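Local atomic coordinates of acetolactate synthase isozyme 1 large subunit (Escherichia coli, PDB entry 6LPI), a protein that belongs to the thiamine pyrophosphate enzyme family and binds thiamine diphosphate, flavin-adenine dinucleotide and a magnesium ion. Residues B[82-95]-B[103-115]. Sequence-based numbering, arbitrary orientation.
Sequences ACSGPGATNLVTAI and IPLICITGQVPAS
Leu91 and Ile95 come down from helix 86-95 onto the sulfur of Cys107, where the buried, apolar part of the contact gathers. Leu91 CD1 lies 3.5 Å from Cys107 SG, while Ile95 CD1 is 3.8 Å from that sulfur and also meets Leu105 CD2 at 4.0 Å. A Cys107 chi1 of 155°, with SG anti to the backbone N, turns the sulfur to the helix, where both residues reach it. Further along, Leu91 CD1 passes Thr109 OG1 at 3.7 Å, the two side chains running in opposite senses, and Thr109 CG2 reaches Ala88 CB at 3.9 Å. The segments belong to one beta-alpha-beta crossover of the N-terminal thiamine diphosphate-binding domain: strand 78-82 ends at Ala82, the helix runs back nearly antiparallel to strand 105-111 (156°), and the two strands lie side by side in a parallel sheet. Ala82 joins them with two backbone hydrogen bonds, its N to Ile108 O (3.0 Å) and its O from Gly110 N (2.9 Å). Beyond, Ser84 CB lies 3.6 Å from Gly110 O and beside Gln111 OE1. The helix face turned from the strand is the open one, with Pro86 exposed and Asn90 partly so; with Cys83 they help line the thiamine diphosphate pocket.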
loop_
_atom_site.group_PDB
_atom_site.type_symbol
_atom_site.label_atom_id
_atom_site.label_comp_id
_atom_site.label_asym_id
_atom_site.label_seq_id
_atom_site.Cartn_x
_atom_site.Cartn_y
_atom_site.Cartn_z
ATOM N N ALA B 82 19.108 -6.682 4.042
ATOM C CA ALA B 82 19.820 -7.341 2.954
ATOM C C ALA B 82 21.220 -6.743 2.820
ATOM O O ALA B 82 21.530 -5.693 3.393
ATOM C CB ALA B 82 19.033 -7.244 1.647
ATOM N N CYS B 83 22.073 -7.442 2.067
ATOM C CA CYS B 83 23.415 -6.956 1.761
ATOM C C CYS B 83 23.402 -6.003 0.559
ATOM O O CYS B 83 22.355 -5.685 -0.008
ATOM C CB CYS B 83 24.363 -8.132 1.515
ATOM S SG CYS B 83 23.953 -9.167 0.074
ATOM N N SER B 84 24.584 -5.524 0.171
ATOM C CA SER B 84 24.691 -4.672 -1.005
ATOM C C SER B 84 24.375 -5.460 -2.267
ATOM O O SER B 84 24.100 -6.661 -2.247
ATOM C CB SER B 84 26.088 -4.078 -1.119
ATOM O OG SER B 84 27.070 -5.101 -1.179
ATOM N N GLY B 85 24.423 -4.761 -3.378
ATOM C CA GLY B 85 24.346 -5.372 -4.681
ATOM C C GLY B 85 23.028 -6.059 -4.897
ATOM O O GLY B 85 21.965 -5.452 -4.743
ATOM N N PRO B 86 23.079 -7.365 -5.195
ATOM C CA PRO B 86 21.848 -8.100 -5.534
ATOM C C PRO B 86 20.854 -8.217 -4.383
ATOM O O PRO B 86 19.646 -8.337 -4.650
ATOM C CB PRO B 86 22.369 -9.471 -5.983
ATOM C CG PRO B 86 23.669 -9.607 -5.328
ATOM C CD PRO B 86 24.264 -8.236 -5.203
ATOM N N GLY B 87 21.313 -8.235 -3.121
ATOM C CA GLY B 87 20.370 -8.113 -2.010
ATOM C C GLY B 87 19.544 -6.836 -2.093
ATOM O O GLY B 87 18.299 -6.861 -2.101
ATOM N N ALA B 88 20.229 -5.700 -2.227
ATOM C CA ALA B 88 19.512 -4.440 -2.330
ATOM C C ALA B 88 18.589 -4.445 -3.542
ATOM O O ALA B 88 17.398 -4.142 -3.421
ATOM C CB ALA B 88 20.496 -3.271 -2.380
ATOM N N THR B 89 19.110 -4.807 -4.719
ATOM C CA THR B 89 18.272 -4.782 -5.916
ATOM C C THR B 89 17.082 -5.718 -5.781
ATOM O O THR B 89 15.991 -5.419 -6.272
ATOM C CB THR B 89 19.078 -5.139 -7.161
ATOM O OG1 THR B 89 19.691 -6.408 -6.959
ATOM C CG2 THR B 89 20.126 -4.084 -7.475
ATOM N N ASN B 90 17.268 -6.861 -5.120
ATOM C CA ASN B 90 16.157 -7.787 -4.926
ATOM C C ASN B 90 15.073 -7.228 -4.018
ATOM O O ASN B 90 13.923 -7.666 -4.107
ATOM C CB ASN B 90 16.666 -9.105 -4.369
ATOM C CG ASN B 90 17.171 -10.035 -5.455
ATOM O OD1 ASN B 90 16.950 -9.807 -6.664
ATOM N ND2 ASN B 90 17.874 -11.088 -5.034
ATOM N N LEU B 91 15.400 -6.255 -3.166
ATOM C CA LEU B 91 14.370 -5.645 -2.327
ATOM C C LEU B 91 13.409 -4.743 -3.099
ATOM O O LEU B 91 12.301 -4.468 -2.607
ATOM C CB LEU B 91 15.039 -4.837 -1.216
ATOM C CG LEU B 91 15.443 -5.677 -0.017
ATOM C CD1 LEU B 91 16.353 -4.885 0.863
ATOM C CD2 LEU B 91 14.192 -6.050 0.734
ATOM N N VAL B 92 13.804 -4.293 -4.293
ATOM C CA VAL B 92 13.117 -3.198 -4.990
ATOM C C VAL B 92 11.606 -3.425 -5.101
ATOM O O VAL B 92 10.809 -2.556 -4.739
ATOM C CB VAL B 92 13.753 -2.981 -6.371
ATOM C CG1 VAL B 92 12.922 -2.020 -7.197
ATOM C CG2 VAL B 92 15.176 -2.471 -6.203
ATOM N N THR B 93 11.184 -4.566 -5.657
ATOM C CA THR B 93 9.752 -4.764 -5.877
ATOM C C THR B 93 8.977 -4.678 -4.564
ATOM O O THR B 93 7.934 -4.021 -4.494
ATOM C CB THR B 93 9.497 -6.104 -6.561
ATOM O OG1 THR B 93 10.174 -6.126 -7.816
ATOM C CG2 THR B 93 8.028 -6.279 -6.838
ATOM N N ALA B 94 9.495 -5.308 -3.505
ATOM C CA ALA B 94 8.824 -5.282 -2.206
ATOM C C ALA B 94 8.700 -3.866 -1.675
ATOM O O ALA B 94 7.653 -3.489 -1.124
ATOM C CB ALA B 94 9.612 -6.110 -1.208
ATOM N N ILE B 95 9.775 -3.072 -1.812
ATOM C CA ILE B 95 9.743 -1.683 -1.354
ATOM C C ILE B 95 8.778 -0.834 -2.199
ATOM O O ILE B 95 7.931 -0.146 -1.642
ATOM C CB ILE B 95 11.192 -1.124 -1.257
ATOM C CG1 ILE B 95 11.802 -1.371 0.115
ATOM C CG2 ILE B 95 11.221 0.366 -1.458
ATOM C CD1 ILE B 95 11.936 -2.766 0.580
ATOM N N ILE B 103 2.457 1.564 3.158
ATOM C CA ILE B 103 2.742 0.664 4.278
ATOM C C ILE B 103 4.032 1.057 4.987
ATOM O O ILE B 103 5.023 1.401 4.322
ATOM C CB ILE B 103 2.808 -0.797 3.809
ATOM C CG1 ILE B 103 1.521 -1.162 3.084
ATOM C CG2 ILE B 103 3.066 -1.744 4.957
ATOM C CD1 ILE B 103 1.790 -1.659 1.736
ATOM N N PRO B 104 4.057 1.048 6.336
ATOM C CA PRO B 104 5.283 1.421 7.062
ATOM C C PRO B 104 6.302 0.292 7.083
ATOM O O PRO B 104 6.179 -0.681 7.826
ATOM C CB PRO B 104 4.769 1.736 8.474
ATOM C CG PRO B 104 3.539 0.876 8.603
ATOM C CD PRO B 104 2.919 0.814 7.249
ATOM N N LEU B 105 7.322 0.417 6.264
ATOM C CA LEU B 105 8.428 -0.513 6.243
ATOM C C LEU B 105 9.718 0.251 6.516
ATOM O O LEU B 105 9.907 1.364 6.021
ATOM C CB LEU B 105 8.471 -1.197 4.864
ATOM C CG LEU B 105 8.817 -2.670 4.702
ATOM C CD1 LEU B 105 7.710 -3.491 5.338
ATOM C CD2 LEU B 105 8.984 -3.005 3.224
ATOM N N ILE B 106 10.602 -0.332 7.312
ATOM C CA ILE B 106 11.995 0.091 7.380
ATOM C C ILE B 106 12.817 -1.011 6.747
ATOM O O ILE B 106 12.726 -2.181 7.142
ATOM C CB ILE B 106 12.474 0.403 8.807
ATOM C CG1 ILE B 106 12.055 1.810 9.235
ATOM C CG2 ILE B 106 13.976 0.292 8.897
ATOM C CD1 ILE B 106 10.682 1.936 9.712
ATOM N N CYS B 107 13.615 -0.629 5.767
ATOM C CA CYS B 107 14.430 -1.543 4.987
ATOM C C CYS B 107 15.890 -1.167 5.205
ATOM O O CYS B 107 16.300 -0.050 4.878
ATOM C CB CYS B 107 14.013 -1.435 3.520
ATOM S SG CYS B 107 15.234 -1.889 2.333
ATOM N N ILE B 108 16.676 -2.092 5.740
ATOM C CA ILE B 108 18.063 -1.829 6.100
ATOM C C ILE B 108 18.973 -2.670 5.222
ATOM O O ILE B 108 18.823 -3.895 5.128
ATOM C CB ILE B 108 18.330 -2.089 7.590
ATOM C CG1 ILE B 108 17.630 -1.027 8.444
ATOM C CG2 ILE B 108 19.791 -2.057 7.858
ATOM C CD1 ILE B 108 17.474 -1.409 9.908
ATOM N N THR B 109 19.923 -2.008 4.587
ATOM C CA THR B 109 20.822 -2.648 3.648
ATOM C C THR B 109 22.257 -2.295 4.017
ATOM O O THR B 109 22.553 -1.154 4.390
ATOM C CB THR B 109 20.453 -2.193 2.209
ATOM O OG1 THR B 109 19.339 -2.966 1.731
ATOM C CG2 THR B 109 21.586 -2.366 1.260
ATOM N N GLY B 110 23.143 -3.292 3.966
ATOM C CA GLY B 110 24.551 -3.008 4.112
ATOM C C GLY B 110 25.102 -2.404 2.846
ATOM O O GLY B 110 24.560 -2.595 1.756
ATOM N N GLN B 111 26.188 -1.650 2.972
ATOM C CA GLN B 111 26.811 -1.110 1.772
ATOM C C GLN B 111 28.318 -1.149 1.957
ATOM O O GLN B 111 28.826 -1.286 3.075
ATOM C CB GLN B 111 26.282 0.301 1.459
ATOM C CG GLN B 111 26.976 1.072 0.314
ATOM C CD GLN B 111 26.573 0.598 -1.086
ATOM O OE1 GLN B 111 27.144 -0.345 -1.626
ATOM N NE2 GLN B 111 25.575 1.265 -1.675
ATOM N N VAL B 112 29.021 -1.103 0.827
ATOM C CA VAL B 112 30.480 -1.156 0.751
ATOM C C VAL B 112 31.052 -0.072 1.659
ATOM O O VAL B 112 30.398 0.959 1.864
ATOM C CB VAL B 112 30.933 -0.991 -0.711
ATOM C CG1 VAL B 112 31.037 0.482 -1.078
ATOM C CG2 VAL B 112 32.231 -1.729 -0.992
ATOM N N PRO B 113 32.248 -0.245 2.214
ATOM C CA PRO B 113 32.823 0.804 3.066
ATOM C C PRO B 113 32.901 2.158 2.374
ATOM O O PRO B 113 33.186 2.251 1.176
ATOM C CB PRO B 113 34.217 0.263 3.389
ATOM C CG PRO B 113 34.050 -1.189 3.329
ATOM C CD PRO B 113 33.043 -1.480 2.266
ATOM N N ALA B 114 32.652 3.211 3.166
ATOM C CA ALA B 114 32.623 4.582 2.658
ATOM C C ALA B 114 33.873 4.915 1.850
ATOM O O ALA B 114 33.806 5.687 0.885
ATOM C CB ALA B 114 32.446 5.561 3.823
ATOM N N SER B 115 35.003 4.337 2.242
ATOM C CA SER B 115 36.266 4.576 1.552
ATOM C C SER B 115 36.153 4.245 0.067
ATOM O O SER B 115 35.262 3.505 -0.348
ATOM C CB SER B 115 37.389 3.755 2.190
#